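Local structure of interphotoreceptor retinoid-binding protein (Xenopus laevis, 1J7X) at residues I145-N150 and V205-S210. The protein probably binds and carries retinoids, and perhaps fatty acids, in the interphotoreceptor matrix between the retinal pigment epithelium and the photoreceptors. Numbering follows the deposited sequence.
Sequences IDLRYN and VYVLTS
Leu208 lies alongside Arg148, the two side chains pointing the same way, and its CD1 rests on one face of the guanidinium, 3.8 Å from Arg148 NE. Tyr149 OH sits over the centre of the opposite face, so the flat group is held between a methyl and a hydroxyl. Its edge is taken by Asp146: Arg148 NE meets Asp146 OD1 at 2.9 Å and Arg148 NH2 meets Asp146 OD2 at 2.8 Å, a side-on, two-nitrogen salt bridge with both oxygens met on their syn sides but from out of the carboxylate plane. The bend at chi3 (-63°) of Arg148 brings the NE/NH2 edge to this carboxylate. On its anti side, and from the other face of the carboxylate, Asp146 OD1 also accepts the backbone N of Arg148, closing an Asx turn, while Tyr110 OH bonds OD2. Arg148 NH1 bonds Ala284 O. Without this carboxylate, as with an alanine here, the buried guanidinium would probably lose its countercharge, and the Arg148 backbone N its Asx-turn acceptor, leaving Arg148 held less firmly against Leu208. Beyond the paired strands, Ser210 OG gives its proton to Arg148 O at 2.5 Å, in the carbonyl plane and on a lone pair. On the sheet face opposite Asp146 and Leu208, Ile145 CD1 meets Val205 CG1 at 3.9 Å; Leu147 CD1 reaches Val207 CG1 at 3.6 Å, and Phe220 of helix 216-226 packs on Ile145 and Leu147. The backbones run parallel: Ile145 N bonds Tyr206 O, Leu208 N returns to Ile145 O, and Leu147 N, opening a type I turn, reaches Leu208 O. These neighbouring central strands of the mixed sheet, between helices 216-226 and 287-296, fit the beta-beta-alpha spiral core of the ClpP/crotonase clan.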
ATOM      1  N   ILE A 145     -12.303  10.365   3.634  1.00 17.59           N
ATOM      2  CA  ILE A 145     -12.228   9.254   2.703  1.00 14.94           C
ATOM      3  C   ILE A 145     -12.140   8.000   3.567  1.00 16.09           C
ATOM      4  O   ILE A 145     -11.171   7.822   4.339  1.00 14.90           O
ATOM      5  CB  ILE A 145     -10.977   9.413   1.783  1.00 13.86           C
ATOM      6  CG1 ILE A 145     -10.934  10.762   1.079  1.00 15.46           C
ATOM      7  CG2 ILE A 145     -10.884   8.182   0.821  1.00 14.01           C
ATOM      8  CD1 ILE A 145      -9.703  10.878   0.171  1.00 13.67           C
ATOM      9  N   ASP A 146     -13.185   7.185   3.503  1.00 14.67           N
ATOM     10  CA  ASP A 146     -13.317   6.008   4.302  1.00 15.46           C
ATOM     11  C   ASP A 146     -12.724   4.735   3.612  1.00 15.46           C
ATOM     12  O   ASP A 146     -13.284   4.236   2.663  1.00 14.70           O
ATOM     13  CB  ASP A 146     -14.764   5.760   4.622  1.00 15.23           C
ATOM     14  CG  ASP A 146     -14.945   4.744   5.698  1.00 19.37           C
ATOM     15  OD1 ASP A 146     -13.973   4.038   6.088  1.00 15.50           O
ATOM     16  OD2 ASP A 146     -16.085   4.662   6.222  1.00 18.88           O
ATOM     17  N   LEU A 147     -11.523   4.255   4.037  1.00 15.21           N
ATOM     18  CA  LEU A 147     -10.936   3.097   3.476  1.00 13.09           C
ATOM     19  C   LEU A 147     -10.914   1.923   4.408  1.00 14.89           C
ATOM     20  O   LEU A 147     -10.167   0.923   4.225  1.00 14.98           O
ATOM     21  CB  LEU A 147      -9.462   3.437   3.076  1.00 13.32           C
ATOM     22  CG  LEU A 147      -9.339   4.519   2.072  1.00 14.45           C
ATOM     23  CD1 LEU A 147      -7.692   4.867   1.770  1.00 16.05           C
ATOM     24  CD2 LEU A 147     -10.113   4.253   0.817  1.00 15.88           C
ATOM     25  N   ARG A 148     -11.686   2.048   5.462  1.00 16.83           N
ATOM     26  CA  ARG A 148     -11.768   0.975   6.443  1.00 17.07           C
ATOM     27  C   ARG A 148     -12.170  -0.355   5.868  1.00 17.87           C
ATOM     28  O   ARG A 148     -11.839  -1.379   6.470  1.00 19.33           O
ATOM     29  CB  ARG A 148     -12.736   1.296   7.632  1.00 16.13           C
ATOM     30  CG  ARG A 148     -12.204   2.434   8.498  1.00 17.95           C
ATOM     31  CD  ARG A 148     -13.245   2.890   9.541  1.00 20.87           C
ATOM     32  NE  ARG A 148     -14.420   3.432   8.916  1.00 19.64           N
ATOM     33  CZ  ARG A 148     -15.515   3.810   9.581  1.00 25.60           C
ATOM     34  NH1 ARG A 148     -15.492   3.797  10.915  1.00 26.03           N
ATOM     35  NH2 ARG A 148     -16.554   4.317   8.923  1.00 19.93           N
ATOM     36  N   TYR A 149     -12.926  -0.377   4.768  1.00 18.10           N
ATOM     37  CA  TYR A 149     -13.361  -1.606   4.164  1.00 17.15           C
ATOM     38  C   TYR A 149     -12.706  -1.889   2.842  1.00 17.25           C
ATOM     39  O   TYR A 149     -13.158  -2.719   2.079  1.00 14.91           O
ATOM     40  CB  TYR A 149     -14.935  -1.474   3.984  1.00 19.38           C
ATOM     41  CG  TYR A 149     -15.594  -0.906   5.229  1.00 21.66           C
ATOM     42  CD1 TYR A 149     -15.784  -1.682   6.308  1.00 29.83           C
ATOM     43  CD2 TYR A 149     -15.849   0.472   5.353  1.00 24.02           C
ATOM     44  CE1 TYR A 149     -16.326  -1.169   7.491  1.00 28.59           C
ATOM     45  CE2 TYR A 149     -16.379   1.002   6.515  1.00 25.34           C
ATOM     46  CZ  TYR A 149     -16.658   0.158   7.576  1.00 29.57           C
ATOM     47  OH  TYR A 149     -17.095   0.694   8.786  1.00 31.96           O
ATOM     48  N   ASN A 150     -11.613  -1.149   2.551  1.00 14.28           N
ATOM     49  CA  ASN A 150     -10.970  -1.193   1.266  1.00 15.68           C
ATOM     50  C   ASN A 150      -9.772  -2.086   1.274  1.00 16.61           C
ATOM     51  O   ASN A 150      -8.717  -1.818   1.844  1.00 15.53           O
ATOM     52  CB  ASN A 150     -10.715   0.166   0.797  1.00 12.32           C
ATOM     53  CG  ASN A 150     -10.303   0.278  -0.660  1.00 14.89           C
ATOM     54  OD1 ASN A 150      -9.590  -0.569  -1.238  1.00 14.06           O
ATOM     55  ND2 ASN A 150     -10.747   1.355  -1.310  1.00 13.57           N
ATOM     56  N   VAL A 205      -8.566  16.940   4.457  1.00 20.74           N
ATOM     57  CA  VAL A 205      -8.788  15.600   4.049  1.00 19.25           C
ATOM     58  C   VAL A 205      -8.392  14.624   5.187  1.00 20.66           C
ATOM     59  O   VAL A 205      -7.291  14.743   5.772  1.00 21.71           O
ATOM     60  CB  VAL A 205      -8.039  15.225   2.776  1.00 17.09           C
ATOM     61  CG1 VAL A 205      -8.391  13.767   2.393  1.00 18.34           C
ATOM     62  CG2 VAL A 205      -8.382  16.164   1.609  1.00 20.96           C
ATOM     63  N   TYR A 206      -9.300  13.769   5.518  1.00 19.16           N
ATOM     64  CA  TYR A 206      -9.175  12.767   6.568  1.00 19.12           C
ATOM     65  C   TYR A 206      -9.428  11.358   6.053  1.00 17.08           C
ATOM     66  O   TYR A 206     -10.479  11.098   5.501  1.00 20.40           O
ATOM     67  CB  TYR A 206     -10.106  13.116   7.680  1.00 18.10           C
ATOM     68  CG  TYR A 206      -9.855  14.511   8.190  1.00 20.42           C
ATOM     69  CD1 TYR A 206     -10.430  15.610   7.565  1.00 20.98           C
ATOM     70  CD2 TYR A 206      -8.957  14.754   9.248  1.00 23.15           C
ATOM     71  CE1 TYR A 206     -10.164  16.929   7.963  1.00 25.82           C
ATOM     72  CE2 TYR A 206      -8.736  15.996   9.688  1.00 22.60           C
ATOM     73  CZ  TYR A 206      -9.303  17.119   9.020  1.00 27.18           C
ATOM     74  OH  TYR A 206      -8.959  18.385   9.468  1.00 27.00           O
ATOM     75  N   VAL A 207      -8.410  10.454   6.132  1.00 17.70           N
ATOM     76  CA  VAL A 207      -8.507   9.098   5.623  1.00 16.86           C
ATOM     77  C   VAL A 207      -8.665   8.121   6.728  1.00 17.78           C
ATOM     78  O   VAL A 207      -7.874   8.131   7.669  1.00 16.16           O
ATOM     79  CB  VAL A 207      -7.269   8.738   4.820  1.00 16.80           C
ATOM     80  CG1 VAL A 207      -7.411   7.397   4.253  1.00 16.41           C
ATOM     81  CG2 VAL A 207      -7.077   9.763   3.710  1.00 18.14           C
ATOM     82  N   LEU A 208      -9.725   7.352   6.712  1.00 17.37           N
ATOM     83  CA  LEU A 208     -10.051   6.375   7.725  1.00 16.39           C
ATOM     84  C   LEU A 208      -9.464   5.044   7.339  1.00 15.30           C
ATOM     85  O   LEU A 208      -9.693   4.530   6.227  1.00 14.11           O
ATOM     86  CB  LEU A 208     -11.568   6.240   7.927  1.00 16.85           C
ATOM     87  CG  LEU A 208     -12.368   7.529   8.129  1.00 15.93           C
ATOM     88  CD1 LEU A 208     -13.785   7.132   8.533  1.00 18.56           C
ATOM     89  CD2 LEU A 208     -11.782   8.466   9.075  1.00 19.63           C
ATOM     90  N   THR A 209      -8.769   4.379   8.291  1.00 16.95           N
ATOM     91  CA  THR A 209      -8.201   3.089   8.032  1.00 17.36           C
ATOM     92  C   THR A 209      -8.546   2.042   9.068  1.00 17.31           C
ATOM     93  O   THR A 209      -8.860   2.397  10.205  1.00 16.79           O
ATOM     94  CB  THR A 209      -6.621   3.172   8.013  1.00 17.73           C
ATOM     95  OG1 THR A 209      -6.221   3.654   9.326  1.00 18.36           O
ATOM     96  CG2 THR A 209      -6.157   4.120   6.889  1.00 17.47           C
ATOM     97  N   SER A 210      -8.453   0.798   8.679  1.00 14.90           N
ATOM     98  CA  SER A 210      -8.646  -0.380   9.542  1.00 17.15           C
ATOM     99  C   SER A 210      -7.538  -1.393   9.282  1.00 18.10           C
ATOM    100  O   SER A 210      -6.821  -1.333   8.279  1.00 17.01           O
ATOM    101  CB  SER A 210     -10.010  -1.115   9.329  1.00 18.59           C
ATOM    102  OG  SER A 210     -10.085  -1.878   8.182  1.00 17.26           O
TER